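Local coordinates for molybdopterin biosynthesis moeA protein (Pyrococcus horikoshii, PDB 1WU2) that probably takes part in molybdenum cofactor biosynthesis, where its MoeA relatives help insert molybdenum into molybdopterin, at residues A[241-244]-A[245-248]; A[302-305]-A[306-310]. All coordinates share one frame; numbering follows the deposited sequence.

Contact 1: residues A[241-244]-A[245-248]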
# COMPACT_ATOMS: atom_id res chain seq x y z
N LYS A 241 -20.59 23.04 -19.56
CA LYS A 241 -21.11 23.90 -18.49
C LYS A 241 -21.84 23.14 -17.37
O LYS A 241 -22.21 23.74 -16.36
CB LYS A 241 -22.02 24.99 -19.06
CG LYS A 241 -21.78 26.37 -18.47
CD LYS A 241 -20.46 26.97 -18.96
CE LYS A 241 -20.50 28.49 -18.94
NZ LYS A 241 -21.05 29.02 -17.66
N GLU A 242 -22.06 21.83 -17.56
CA GLU A 242 -22.54 20.95 -16.48
C GLU A 242 -21.45 20.59 -15.46
O GLU A 242 -21.67 19.76 -14.58
CB GLU A 242 -23.17 19.66 -17.04
CG GLU A 242 -22.30 18.92 -18.05
CD GLU A 242 -22.33 17.42 -17.89
OE1 GLU A 242 -23.31 16.79 -18.34
OE2 GLU A 242 -21.36 16.87 -17.35
N THR A 243 -20.27 21.21 -15.59
CA THR A 243 -19.27 21.23 -14.53
C THR A 243 -19.84 21.85 -13.25
O THR A 243 -19.37 21.58 -12.15
CB THR A 243 -18.01 22.01 -15.00
OG1 THR A 243 -17.26 21.21 -15.92
CG2 THR A 243 -17.02 22.28 -13.86
N LEU A 244 -20.85 22.71 -13.41
CA LEU A 244 -21.57 23.29 -12.28
C LEU A 244 -22.28 22.22 -11.45
O LEU A 244 -22.29 22.30 -10.22
CB LEU A 244 -22.58 24.35 -12.75
CG LEU A 244 -22.75 25.52 -11.78
CD1 LEU A 244 -21.62 26.53 -11.95
CD2 LEU A 244 -24.11 26.20 -11.98
N GLU A 245 -22.87 21.22 -12.11
CA GLU A 245 -23.49 20.09 -11.40
C GLU A 245 -22.47 19.31 -10.56
O GLU A 245 -22.81 18.81 -9.49
CB GLU A 245 -24.16 19.13 -12.39
CG GLU A 245 -25.03 18.06 -11.73
CD GLU A 245 -25.45 16.95 -12.68
OE1 GLU A 245 -25.92 15.90 -12.19
OE2 GLU A 245 -25.32 17.13 -13.91
N LYS A 246 -21.23 19.22 -11.04
CA LYS A 246 -20.18 18.46 -10.38
C LYS A 246 -19.72 19.16 -9.11
O LYS A 246 -19.53 18.52 -8.09
CB LYS A 246 -18.97 18.27 -11.30
CG LYS A 246 -19.17 17.22 -12.36
CD LYS A 246 -20.31 17.59 -13.29
CE LYS A 246 -20.21 16.97 -14.66
NZ LYS A 246 -20.00 17.99 -15.72
N ALA A 247 -19.54 20.48 -9.20
CA ALA A 247 -19.08 21.29 -8.08
C ALA A 247 -20.08 21.29 -6.93
O ALA A 247 -19.69 21.34 -5.76
CB ALA A 247 -18.79 22.71 -8.54
N LYS A 248 -21.37 21.22 -7.27
CA LYS A 248 -22.44 21.13 -6.28
C LYS A 248 -22.46 19.74 -5.63
O LYS A 248 -22.47 19.63 -4.41
CB LYS A 248 -23.80 21.40 -6.93
CG LYS A 248 -23.96 22.80 -7.54
CD LYS A 248 -23.61 23.90 -6.55
CE LYS A 248 -24.25 25.24 -6.92
NZ LYS A 248 -25.32 25.64 -5.96
O HOH W 1 -24.10 14.91 -15.71

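Contact 2: residues A[302-305]-A[306-310]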
# COMPACT_ATOMS: atom_id res chain seq x y z
N SER A 302 0.76 11.72 -18.38
CA SER A 302 0.66 13.07 -17.85
C SER A 302 -0.40 13.24 -16.74
O SER A 302 -0.20 14.03 -15.82
CB SER A 302 0.38 14.04 -19.00
OG SER A 302 0.32 15.38 -18.55
N VAL A 303 -1.52 12.53 -16.84
CA VAL A 303 -2.55 12.54 -15.80
C VAL A 303 -2.03 11.91 -14.51
O VAL A 303 -2.36 12.36 -13.41
CB VAL A 303 -3.83 11.80 -16.25
CG1 VAL A 303 -4.78 11.55 -15.07
CG2 VAL A 303 -4.54 12.59 -17.33
N PHE A 304 -1.22 10.86 -14.64
CA PHE A 304 -0.67 10.12 -13.51
C PHE A 304 0.27 11.00 -12.69
O PHE A 304 0.18 11.03 -11.46
CB PHE A 304 0.08 8.88 -14.00
CG PHE A 304 0.60 7.99 -12.91
CD1 PHE A 304 -0.21 7.02 -12.34
CD2 PHE A 304 1.92 8.10 -12.47
CE1 PHE A 304 0.27 6.18 -11.34
CE2 PHE A 304 2.40 7.27 -11.47
CZ PHE A 304 1.58 6.31 -10.90
N ALA A 305 1.15 11.71 -13.37
CA ALA A 305 2.07 12.64 -12.72
C ALA A 305 1.32 13.79 -12.06
O ALA A 305 1.68 14.23 -10.96
CB ALA A 305 3.06 13.18 -13.73
N GLN A 306 0.27 14.27 -12.71
CA GLN A 306 -0.56 15.33 -12.16
C GLN A 306 -1.34 14.86 -10.93
O GLN A 306 -1.58 15.63 -10.01
CB GLN A 306 -1.53 15.86 -13.21
CG GLN A 306 -0.86 16.79 -14.22
CD GLN A 306 -1.75 17.12 -15.40
OE1 GLN A 306 -2.82 16.54 -15.56
NE2 GLN A 306 -1.30 18.06 -16.23
N PHE A 307 -1.73 13.58 -10.92
CA PHE A 307 -2.48 13.04 -9.80
C PHE A 307 -1.58 12.89 -8.58
O PHE A 307 -1.94 13.31 -7.49
CB PHE A 307 -3.12 11.69 -10.15
CG PHE A 307 -3.90 11.09 -9.01
CD1 PHE A 307 -5.25 11.35 -8.86
CD2 PHE A 307 -3.26 10.30 -8.07
CE1 PHE A 307 -5.95 10.82 -7.80
CE2 PHE A 307 -3.96 9.76 -7.01
CZ PHE A 307 -5.30 10.02 -6.87
N ASN A 308 -0.41 12.31 -8.78
CA ASN A 308 0.55 12.09 -7.69
C ASN A 308 1.11 13.39 -7.11
O ASN A 308 1.36 13.47 -5.91
CB ASN A 308 1.68 11.18 -8.16
CG ASN A 308 1.29 9.72 -8.14
OD1 ASN A 308 1.29 9.09 -7.08
ND2 ASN A 308 0.95 9.17 -9.30
N LEU A 309 1.29 14.40 -7.96
CA LEU A 309 1.92 15.65 -7.55
C LEU A 309 0.92 16.66 -6.97
O LEU A 309 1.32 17.57 -6.25
CB LEU A 309 2.68 16.30 -8.72
CG LEU A 309 3.94 15.56 -9.18
CD1 LEU A 309 4.45 16.12 -10.49
CD2 LEU A 309 5.03 15.62 -8.13
N PHE A 310 -0.37 16.49 -7.26
CA PHE A 310 -1.39 17.44 -6.82
C PHE A 310 -2.55 16.76 -6.12
O PHE A 310 -2.76 16.95 -4.92
CB PHE A 310 -1.91 18.26 -8.01
CG PHE A 310 -0.92 19.26 -8.53
CD1 PHE A 310 -0.36 19.11 -9.79
CD2 PHE A 310 -0.56 20.36 -7.77
CE1 PHE A 310 0.55 20.04 -10.27
CE2 PHE A 310 0.35 21.30 -8.25
CZ PHE A 310 0.90 21.13 -9.50

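Contact 1: residues A[241-244]-A[245-248]
Lys246 folds back along the short helix 243-249 to reach Glu242, one turn earlier in the chain. CG stands beside the backbone N (chi1 -76°), and bends at chi2 and chi4 bring the tip back to Glu242. CB lies 3.4 Å from Thr243 O, and CG passes at the edge of contact with Glu242 O. CD is modelled too close to that oxygen to be trusted. CE runs on to the carboxylate, and NZ forms a salt bridge with Glu242 OE2, at a modelled 2.4 Å that is doubtfully short. NZ also donates to Glu242 O, though the position of that oxygen is less sure. The lysine side chain also packs on Ile188, Tyr230 and Ile253, from three strands of the sheet. Along the backbone, Ala247 N donates to Thr243 O at 3.2 Å. The other carboxylate oxygen, Glu242 OE1, accepts weakly from a water that also donates to Glu245 OE2 at 3.1 Å. Cut back to an alanine, this lysine would probably leave the Glu242 carboxylate without its cationic mate and less fixed in rotation. With Glu245 OE2 only 4.9 Å from Glu242 OE1, the ammonium probably offsets some of the repulsion between the two acids.

Contact 2: residues A[302-305]-A[306-310]
Ser302 to Ala305 hand their carbonyls to the amides four residues on, from Gln306 to Leu309, as in any alpha helix; this one, 300-319, belongs to the probable molybdopterin-binding domain. The Phe307 N to Val303 O bond is 2.8 Å long, and the Leu309 N to Ala305 O bond 3.0 Å. Further along, the helix widens into a pi-type turn at 307-310.

The side chains add a second grip to one of these carbonyls. Phe304 O accepts from Asn308 N and again from Asn308 ND2, each 3.0 Å away, the two donors coming from opposite faces of the carbonyl plane. The ND2 bond is fairly straight, 154° at the hydrogen, but it arrives well above that plane. Asn308 CG stands beside its own backbone N (chi1 -80°), which swings the amide back over the previous turn. Phe304 has CG anti to its N, and its ring takes up a place beneath that amide. Ring and amide planes are 56° apart, so they do not stack flat. Phe345 packs on both side chains, Tyr396 meets the Phe304 ring edge-to-face, and Gln164 of the second subunit also packs on Phe304.

Gln306 lies extended alongside Ser302, its CG 3.3 Å from Ser302 O. Their polar tips go to separate partners: Gln306 NE2 donates to Gly284 O, while Ser302 OG bonds to Ser297 OG. Leu309 CG and CD1 lie against the Ala305 carbonyl, CG 3.2 Å from Ala305 O. Asn308 ND2, besides holding the Phe304 carbonyl, sits over the centre of the Phe304 ring, 3.2 Å above its plane.

In the fold
Each contact lies along its own helix of the probable molybdopterin-binding domain, 243-249 with the residues just before it for contact 1 and 300-319 for contact 2, yet they meet very different surroundings. Their centres lie 22 Å apart and their nearest atoms about 15 Å, so they do not touch. Contact 1 is partly buried: its side chains touch strands 184-190, 226-233 and 252-255, while others are exposed, and charges and a water do the work. Contact 2 is core throughout. Helix 300-319 packs against helix 212-222 and strands 281-282 and 343-351, and there aromatic rings and uncharged amides take the place of the ion pair. Contact 2 also reaches the second subunit, whereas no other chain of the assembly touches contact 1.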